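Local atomic coordinates of protease (Helicobacter pylori, PDB entry 5EUF), a protein that probably cleaves the cytoplasmic domain of the human junctional adhesion molecule JAM-A as a zinc-dependent M16-family peptidase, weakening the gastric epithelial barrier. Residues L146-A154 with Q411-P419; L347-F358 with Y387-K395. All coordinates share one frame; numbering follows the deposited sequence.

Contact 1 (L146-A154 with Q411-P419); sequences LYFRFFNTA and QSTTVFLKP
V415 and T413 press up against F150 and A154 where helix 142-154 lies across one face of the five-stranded mixed sheet in the second α/β half of the M16 peptidase fold. The segment axes are 8.1 Å apart and run 144° to each other, with F150 nearest V415 and A154 nearest T413 along the backbones. V415 splits its two methyls: CG1, anti to the backbone N (chi1 177°), reaches L146 CD1 at 3.6 Å, while CG2 tucks in beside F150 CA. The F150 ring turns its edge to the strand, with CE1 3.3 Å from T413 O near the ring plane and 3.6 Å from T413 CB. T413 OG1 lies 3.4 Å from A154 CB and takes a weak hydrogen bond from Q234. Packing slackens toward L417, where CD2 comes only within 4.3 Å of L146 CB. R149 contributes little more than its backbone O and CB, against the V415 methyls, its guanidinium making a long, weak ion pair with D235 of the second subunit. On the other face of the strand, T414 and F416 meet helix 323-338. T153, partly exposed, rests CG2 on T413 CG2, and its OG1 bonds back to R149 O at 2.8 Å.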
# COMPACT_ATOMS: atom_id res chain seq x y z
N LEU B 146 -6.83 -1.64 -15.64
CA LEU B 146 -7.92 -0.88 -15.03
C LEU B 146 -8.37 -1.52 -13.72
O LEU B 146 -8.63 -0.83 -12.74
CB LEU B 146 -9.11 -0.78 -16.00
CG LEU B 146 -10.35 -0.05 -15.50
CD1 LEU B 146 -10.03 1.41 -15.24
CD2 LEU B 146 -11.49 -0.17 -16.50
N TYR B 147 -8.45 -2.85 -13.73
CA TYR B 147 -8.84 -3.63 -12.56
C TYR B 147 -7.84 -3.44 -11.42
O TYR B 147 -8.21 -3.23 -10.27
CB TYR B 147 -8.94 -5.11 -12.95
CG TYR B 147 -9.66 -6.00 -11.96
CD1 TYR B 147 -11.04 -5.93 -11.79
CD2 TYR B 147 -8.96 -6.95 -11.22
CE1 TYR B 147 -11.69 -6.75 -10.89
CE2 TYR B 147 -9.60 -7.78 -10.32
CZ TYR B 147 -10.97 -7.68 -10.16
OH TYR B 147 -11.62 -8.51 -9.28
N PHE B 148 -6.55 -3.50 -11.76
CA PHE B 148 -5.48 -3.38 -10.78
C PHE B 148 -5.38 -1.96 -10.23
O PHE B 148 -5.37 -1.75 -9.02
CB PHE B 148 -4.15 -3.80 -11.40
CG PHE B 148 -3.06 -4.04 -10.39
CD1 PHE B 148 -2.97 -5.26 -9.74
CD2 PHE B 148 -2.12 -3.07 -10.11
CE1 PHE B 148 -1.96 -5.50 -8.82
CE2 PHE B 148 -1.12 -3.29 -9.20
CZ PHE B 148 -1.03 -4.51 -8.55
N ARG B 149 -5.31 -0.98 -11.13
CA ARG B 149 -5.17 0.42 -10.74
C ARG B 149 -6.38 0.92 -9.94
O ARG B 149 -6.26 1.87 -9.16
CB ARG B 149 -4.96 1.31 -11.97
CG ARG B 149 -3.63 1.09 -12.69
CD ARG B 149 -2.43 1.54 -11.87
NE ARG B 149 -2.42 2.98 -11.63
CZ ARG B 149 -2.78 3.56 -10.49
NH1 ARG B 149 -3.17 2.82 -9.46
NH2 ARG B 149 -2.74 4.88 -10.37
N PHE B 150 -7.53 0.28 -10.13
CA PHE B 150 -8.71 0.66 -9.37
C PHE B 150 -8.53 0.34 -7.89
O PHE B 150 -8.72 1.20 -7.03
CB PHE B 150 -9.97 -0.03 -9.89
CG PHE B 150 -11.20 0.22 -9.05
CD1 PHE B 150 -11.96 1.36 -9.23
CD2 PHE B 150 -11.57 -0.68 -8.06
CE1 PHE B 150 -13.08 1.59 -8.44
CE2 PHE B 150 -12.68 -0.45 -7.27
CZ PHE B 150 -13.44 0.68 -7.46
N PHE B 151 -8.16 -0.90 -7.60
CA PHE B 151 -8.02 -1.34 -6.22
C PHE B 151 -6.87 -0.62 -5.52
O PHE B 151 -6.89 -0.44 -4.30
CB PHE B 151 -7.83 -2.86 -6.16
CG PHE B 151 -9.12 -3.62 -6.31
CD1 PHE B 151 -9.96 -3.82 -5.23
CD2 PHE B 151 -9.49 -4.14 -7.54
CE1 PHE B 151 -11.15 -4.52 -5.37
CE2 PHE B 151 -10.67 -4.85 -7.69
CZ PHE B 151 -11.50 -5.04 -6.61
N ASN B 152 -5.87 -0.19 -6.29
CA ASN B 152 -4.81 0.66 -5.75
C ASN B 152 -5.38 1.97 -5.23
O ASN B 152 -4.88 2.52 -4.24
CB ASN B 152 -3.75 0.95 -6.82
CG ASN B 152 -2.98 -0.28 -7.23
OD1 ASN B 152 -2.41 -0.32 -8.32
ND2 ASN B 152 -2.95 -1.28 -6.37
N THR B 153 -6.41 2.47 -5.90
CA THR B 153 -7.00 3.76 -5.57
C THR B 153 -8.06 3.63 -4.48
O THR B 153 -8.06 4.39 -3.51
CB THR B 153 -7.63 4.42 -6.81
OG1 THR B 153 -6.71 4.37 -7.90
CG2 THR B 153 -8.00 5.86 -6.52
N ALA B 154 -8.96 2.66 -4.64
CA ALA B 154 -10.09 2.49 -3.74
C ALA B 154 -9.65 2.10 -2.33
O ALA B 154 -10.25 2.54 -1.35
CB ALA B 154 -11.05 1.44 -4.30
N GLN B 411 -17.89 7.81 -1.17
CA GLN B 411 -17.40 6.43 -1.13
C GLN B 411 -17.04 5.97 -2.54
O GLN B 411 -16.81 4.78 -2.78
CB GLN B 411 -18.45 5.49 -0.53
CG GLN B 411 -18.91 5.88 0.86
CD GLN B 411 -19.97 4.94 1.39
OE1 GLN B 411 -20.11 3.81 0.91
NE2 GLN B 411 -20.72 5.39 2.39
N SER B 412 -17.01 6.92 -3.47
CA SER B 412 -16.76 6.59 -4.87
C SER B 412 -15.28 6.56 -5.19
O SER B 412 -14.49 7.35 -4.68
CB SER B 412 -17.46 7.60 -5.78
OG SER B 412 -16.79 8.85 -5.77
N THR B 413 -14.91 5.62 -6.05
CA THR B 413 -13.56 5.54 -6.60
C THR B 413 -13.67 5.46 -8.11
O THR B 413 -14.40 4.63 -8.64
CB THR B 413 -12.79 4.33 -6.06
OG1 THR B 413 -12.75 4.38 -4.62
CG2 THR B 413 -11.38 4.30 -6.61
N THR B 414 -12.95 6.33 -8.80
CA THR B 414 -13.06 6.42 -10.25
C THR B 414 -11.70 6.36 -10.93
O THR B 414 -10.80 7.14 -10.61
CB THR B 414 -13.77 7.72 -10.67
OG1 THR B 414 -15.07 7.78 -10.06
CG2 THR B 414 -13.92 7.79 -12.17
N VAL B 415 -11.55 5.43 -11.87
CA VAL B 415 -10.30 5.30 -12.60
C VAL B 415 -10.53 5.37 -14.11
O VAL B 415 -11.32 4.60 -14.66
CB VAL B 415 -9.58 3.98 -12.26
CG1 VAL B 415 -8.32 3.82 -13.10
CG2 VAL B 415 -9.25 3.93 -10.78
N PHE B 416 -9.85 6.30 -14.77
CA PHE B 416 -9.97 6.48 -16.21
C PHE B 416 -8.82 5.80 -16.95
O PHE B 416 -7.67 5.85 -16.52
CB PHE B 416 -10.00 7.97 -16.57
CG PHE B 416 -11.17 8.71 -15.99
CD1 PHE B 416 -12.45 8.21 -16.11
CD2 PHE B 416 -10.98 9.92 -15.33
CE1 PHE B 416 -13.53 8.89 -15.58
CE2 PHE B 416 -12.06 10.61 -14.80
CZ PHE B 416 -13.33 10.09 -14.93
N LEU B 417 -9.14 5.17 -18.08
CA LEU B 417 -8.12 4.55 -18.91
C LEU B 417 -8.01 5.26 -20.26
O LEU B 417 -8.94 5.23 -21.06
CB LEU B 417 -8.41 3.07 -19.11
CG LEU B 417 -7.25 2.25 -19.67
CD1 LEU B 417 -6.02 2.41 -18.79
CD2 LEU B 417 -7.64 0.78 -19.77
N LYS B 418 -6.86 5.89 -20.50
CA LYS B 418 -6.64 6.69 -21.70
C LYS B 418 -5.30 6.32 -22.33
O LYS B 418 -4.50 5.61 -21.72
CB LYS B 418 -6.67 8.18 -21.34
CG LYS B 418 -7.98 8.66 -20.76
CD LYS B 418 -7.91 10.13 -20.42
CE LYS B 418 -9.26 10.66 -19.98
NZ LYS B 418 -9.23 12.13 -19.71
N PRO B 419 -5.04 6.77 -23.58
CA PRO B 419 -5.95 7.40 -24.54
C PRO B 419 -6.71 6.38 -25.37
O PRO B 419 -6.06 5.58 -26.04
CB PRO B 419 -5.00 8.23 -25.43
CG PRO B 419 -3.67 8.22 -24.72
CD PRO B 419 -3.64 6.92 -23.99

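Contact 2 (L347-F358 with Y387-K395)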
# COMPACT_ATOMS: atom_id res chain seq x y z
N LEU B 347 -38.49 -5.02 -11.24
CA LEU B 347 -38.22 -5.80 -10.04
C LEU B 347 -38.68 -7.25 -10.20
O LEU B 347 -38.04 -8.17 -9.69
CB LEU B 347 -38.92 -5.17 -8.83
CG LEU B 347 -38.80 -5.92 -7.50
CD1 LEU B 347 -37.38 -5.85 -6.96
CD2 LEU B 347 -39.80 -5.41 -6.48
N ASP B 348 -39.77 -7.44 -10.93
CA ASP B 348 -40.33 -8.77 -11.12
C ASP B 348 -39.45 -9.62 -12.05
O ASP B 348 -39.30 -10.82 -11.85
CB ASP B 348 -41.75 -8.68 -11.68
CG ASP B 348 -42.53 -9.96 -11.49
OD1 ASP B 348 -42.43 -10.56 -10.39
OD2 ASP B 348 -43.25 -10.36 -12.42
N LYS B 349 -38.88 -8.98 -13.07
CA LYS B 349 -38.04 -9.68 -14.03
C LYS B 349 -36.77 -10.17 -13.35
O LYS B 349 -36.24 -11.23 -13.68
CB LYS B 349 -37.69 -8.79 -15.22
CG LYS B 349 -37.16 -9.57 -16.42
CD LYS B 349 -38.15 -10.66 -16.82
CE LYS B 349 -37.59 -11.55 -17.92
NZ LYS B 349 -38.55 -12.64 -18.28
N ILE B 350 -36.28 -9.38 -12.40
CA ILE B 350 -35.11 -9.77 -11.62
C ILE B 350 -35.40 -11.03 -10.81
O ILE B 350 -34.58 -11.94 -10.75
CB ILE B 350 -34.66 -8.63 -10.67
CG1 ILE B 350 -34.32 -7.38 -11.47
CG2 ILE B 350 -33.47 -9.06 -9.84
CD1 ILE B 350 -33.28 -7.61 -12.54
N LYS B 351 -36.59 -11.09 -10.21
CA LYS B 351 -36.95 -12.20 -9.35
C LYS B 351 -37.26 -13.47 -10.12
O LYS B 351 -36.97 -14.57 -9.66
CB LYS B 351 -38.14 -11.82 -8.46
CG LYS B 351 -37.81 -10.78 -7.41
CD LYS B 351 -38.99 -10.52 -6.49
CE LYS B 351 -38.66 -9.43 -5.48
NZ LYS B 351 -39.81 -9.13 -4.58
N ILE B 352 -37.87 -13.33 -11.30
CA ILE B 352 -38.21 -14.51 -12.09
C ILE B 352 -36.95 -15.12 -12.70
O ILE B 352 -36.85 -16.34 -12.86
CB ILE B 352 -39.26 -14.19 -13.19
CG1 ILE B 352 -39.72 -15.47 -13.89
CG2 ILE B 352 -38.71 -13.20 -14.20
CD1 ILE B 352 -40.68 -15.23 -15.04
N ASN B 353 -35.97 -14.27 -13.00
CA ASN B 353 -34.70 -14.75 -13.55
C ASN B 353 -33.86 -15.42 -12.48
O ASN B 353 -33.13 -16.37 -12.76
CB ASN B 353 -33.92 -13.60 -14.18
CG ASN B 353 -34.57 -13.08 -15.45
OD1 ASN B 353 -35.34 -13.79 -16.11
ND2 ASN B 353 -34.27 -11.84 -15.80
N GLN B 354 -33.96 -14.92 -11.25
CA GLN B 354 -33.23 -15.49 -10.13
C GLN B 354 -33.74 -16.88 -9.78
O GLN B 354 -32.97 -17.76 -9.40
CB GLN B 354 -33.32 -14.56 -8.91
CG GLN B 354 -32.65 -15.10 -7.65
CD GLN B 354 -31.19 -15.47 -7.88
OE1 GLN B 354 -30.50 -14.87 -8.70
NE2 GLN B 354 -30.73 -16.48 -7.16
N LYS B 355 -35.05 -17.07 -9.93
CA LYS B 355 -35.66 -18.39 -9.75
C LYS B 355 -35.09 -19.37 -10.77
O LYS B 355 -34.68 -20.48 -10.42
CB LYS B 355 -37.18 -18.32 -9.89
CG LYS B 355 -37.93 -17.89 -8.64
CD LYS B 355 -39.43 -17.77 -8.92
CE LYS B 355 -40.24 -17.50 -7.66
NZ LYS B 355 -40.34 -18.70 -6.77
N ALA B 356 -35.07 -18.95 -12.03
CA ALA B 356 -34.64 -19.82 -13.13
C ALA B 356 -33.17 -20.21 -13.00
O ALA B 356 -32.80 -21.36 -13.27
CB ALA B 356 -34.88 -19.13 -14.47
N ASP B 357 -32.33 -19.27 -12.59
CA ASP B 357 -30.91 -19.54 -12.42
C ASP B 357 -30.67 -20.47 -11.23
O ASP B 357 -29.80 -21.34 -11.28
CB ASP B 357 -30.13 -18.24 -12.23
CG ASP B 357 -30.10 -17.40 -13.49
OD1 ASP B 357 -30.35 -17.95 -14.59
OD2 ASP B 357 -29.82 -16.18 -13.40
N PHE B 358 -31.46 -20.30 -10.18
CA PHE B 358 -31.31 -21.11 -8.98
C PHE B 358 -31.65 -22.57 -9.25
O PHE B 358 -30.86 -23.46 -8.92
CB PHE B 358 -32.19 -20.56 -7.85
CG PHE B 358 -32.01 -21.28 -6.55
CD1 PHE B 358 -30.88 -21.08 -5.78
CD2 PHE B 358 -32.98 -22.15 -6.08
CE1 PHE B 358 -30.71 -21.74 -4.58
CE2 PHE B 358 -32.82 -22.82 -4.88
CZ PHE B 358 -31.68 -22.61 -4.13
N TYR B 387 -30.95 -17.16 1.50
CA TYR B 387 -30.75 -16.22 0.40
C TYR B 387 -31.99 -16.05 -0.47
O TYR B 387 -32.49 -14.94 -0.63
CB TYR B 387 -29.57 -16.68 -0.46
CG TYR B 387 -29.14 -15.68 -1.52
CD1 TYR B 387 -29.66 -15.75 -2.81
CD2 TYR B 387 -28.22 -14.69 -1.24
CE1 TYR B 387 -29.27 -14.84 -3.78
CE2 TYR B 387 -27.82 -13.78 -2.20
CZ TYR B 387 -28.35 -13.86 -3.47
OH TYR B 387 -27.96 -12.96 -4.44
N GLN B 388 -32.48 -17.16 -1.02
CA GLN B 388 -33.61 -17.14 -1.95
C GLN B 388 -34.83 -16.42 -1.39
O GLN B 388 -35.44 -15.60 -2.09
CB GLN B 388 -34.00 -18.57 -2.33
CG GLN B 388 -33.08 -19.19 -3.36
CD GLN B 388 -32.99 -18.35 -4.62
OE1 GLN B 388 -31.92 -17.89 -5.00
NE2 GLN B 388 -34.13 -18.16 -5.28
N GLN B 389 -35.18 -16.71 -0.15
CA GLN B 389 -36.35 -16.08 0.46
C GLN B 389 -36.12 -14.58 0.65
O GLN B 389 -37.04 -13.78 0.46
CB GLN B 389 -36.68 -16.74 1.80
CG GLN B 389 -38.02 -16.30 2.39
CD GLN B 389 -39.19 -16.61 1.46
OE1 GLN B 389 -39.19 -17.63 0.77
NE2 GLN B 389 -40.19 -15.73 1.45
N GLN B 390 -34.90 -14.21 1.01
CA GLN B 390 -34.57 -12.80 1.21
C GLN B 390 -34.62 -12.04 -0.11
O GLN B 390 -35.02 -10.88 -0.16
CB GLN B 390 -33.19 -12.66 1.86
CG GLN B 390 -33.17 -12.97 3.34
CD GLN B 390 -31.83 -12.63 3.99
OE1 GLN B 390 -31.06 -11.82 3.48
NE2 GLN B 390 -31.55 -13.26 5.13
N PHE B 391 -34.22 -12.72 -1.18
CA PHE B 391 -34.17 -12.10 -2.50
C PHE B 391 -35.58 -11.86 -3.04
O PHE B 391 -35.86 -10.81 -3.62
CB PHE B 391 -33.38 -12.97 -3.47
CG PHE B 391 -32.94 -12.26 -4.71
CD1 PHE B 391 -33.79 -12.16 -5.80
CD2 PHE B 391 -31.67 -11.70 -4.80
CE1 PHE B 391 -33.38 -11.50 -6.95
CE2 PHE B 391 -31.26 -11.05 -5.95
CZ PHE B 391 -32.12 -10.95 -7.03
N LEU B 392 -36.45 -12.84 -2.84
CA LEU B 392 -37.81 -12.77 -3.38
C LEU B 392 -38.72 -11.89 -2.53
O LEU B 392 -39.83 -11.57 -2.94
CB LEU B 392 -38.40 -14.18 -3.50
CG LEU B 392 -37.59 -15.13 -4.38
CD1 LEU B 392 -38.25 -16.50 -4.45
CD2 LEU B 392 -37.40 -14.55 -5.78
N ASP B 393 -38.25 -11.51 -1.35
CA ASP B 393 -39.01 -10.62 -0.48
C ASP B 393 -38.51 -9.18 -0.61
O ASP B 393 -38.97 -8.29 0.11
CB ASP B 393 -38.93 -11.07 0.98
CG ASP B 393 -39.65 -12.38 1.22
OD1 ASP B 393 -40.59 -12.69 0.46
OD2 ASP B 393 -39.29 -13.09 2.18
N LEU B 394 -37.56 -8.96 -1.51
CA LEU B 394 -37.04 -7.63 -1.74
C LEU B 394 -38.11 -6.74 -2.36
O LEU B 394 -38.75 -7.11 -3.33
CB LEU B 394 -35.81 -7.67 -2.66
CG LEU B 394 -34.48 -8.12 -2.06
CD1 LEU B 394 -33.46 -8.37 -3.16
CD2 LEU B 394 -33.95 -7.09 -1.08
N LYS B 395 -38.31 -5.56 -1.77
CA LYS B 395 -39.16 -4.56 -2.37
C LYS B 395 -38.28 -3.56 -3.11
O LYS B 395 -37.08 -3.50 -2.87
CB LYS B 395 -40.02 -3.85 -1.32
CG LYS B 395 -41.05 -4.75 -0.64
CD LYS B 395 -40.54 -5.28 0.69
CE LYS B 395 -40.27 -4.15 1.68
NZ LYS B 395 -39.75 -4.65 2.98
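K351 NZ is gripped by two backbone carbonyls where the chain leaves helix 387-392, hydrogen-bonding L394 O at 2.6 Å and L392 O at 2.9 Å. It stands well above the carbonyl plane of L392, but only 18° out of that of L394. The lysine chain, extended beyond CG, reaches across the gap and passes L392, whose CD2 lies 3.9 Å from K351 CB. The carbonyls gathered there would probably favour its positive charge. The two helices form an antiparallel pair on the α-helical layer of the fold, their segment axes 10.5 Å apart, and F391 fills the inner side of the seam. Q354 CG covers one face of the F391 ring and L394 CD1 the opposite face, while I350 CG2 meets the ring edge, 3.6 Å from CZ. Beyond the seam, F391 and L394 rest on A271 of helix 266-276, and Y387 OH bonds D270. Q354 NE2 also donates to Q388 OE1 at 2.8 Å, a fairly straight bond (162°) on a lone pair in the carbonyl plane. With CG anti to its carbonyl carbon (chi1 -78°), Q388 sets that atom over the centre of the F358 ring, 3.6 Å from the centroid, and the bend at chi2 turns its amide to stack nearly parallel to the ring. On the exposed rim, K355 folds over L392, NZ 3.8 Å from CD1.

Overall arrangement
Contact 1 is a buried helix-on-sheet interface, whereas contact 2 is a partly buried helix pair nearer the surface. Their centres are 31 Å apart, and their nearest atoms about 18 Å. They share no helix or strand: 146-154 meets the C-terminal strand 412-418, while 347-358 meets 387-395, which follows after a mostly helical connection. Along the chain, contact 2 is nested inside the long loop closed by contact 1. Across contact 1 the touching is essentially apolar, methyl and ring against strand. In contact 2, lysine and glutamine chains supply hydrogen bonds and CH-pi contacts beside the aromatic core. The second subunit reaches contact 1 but not contact 2.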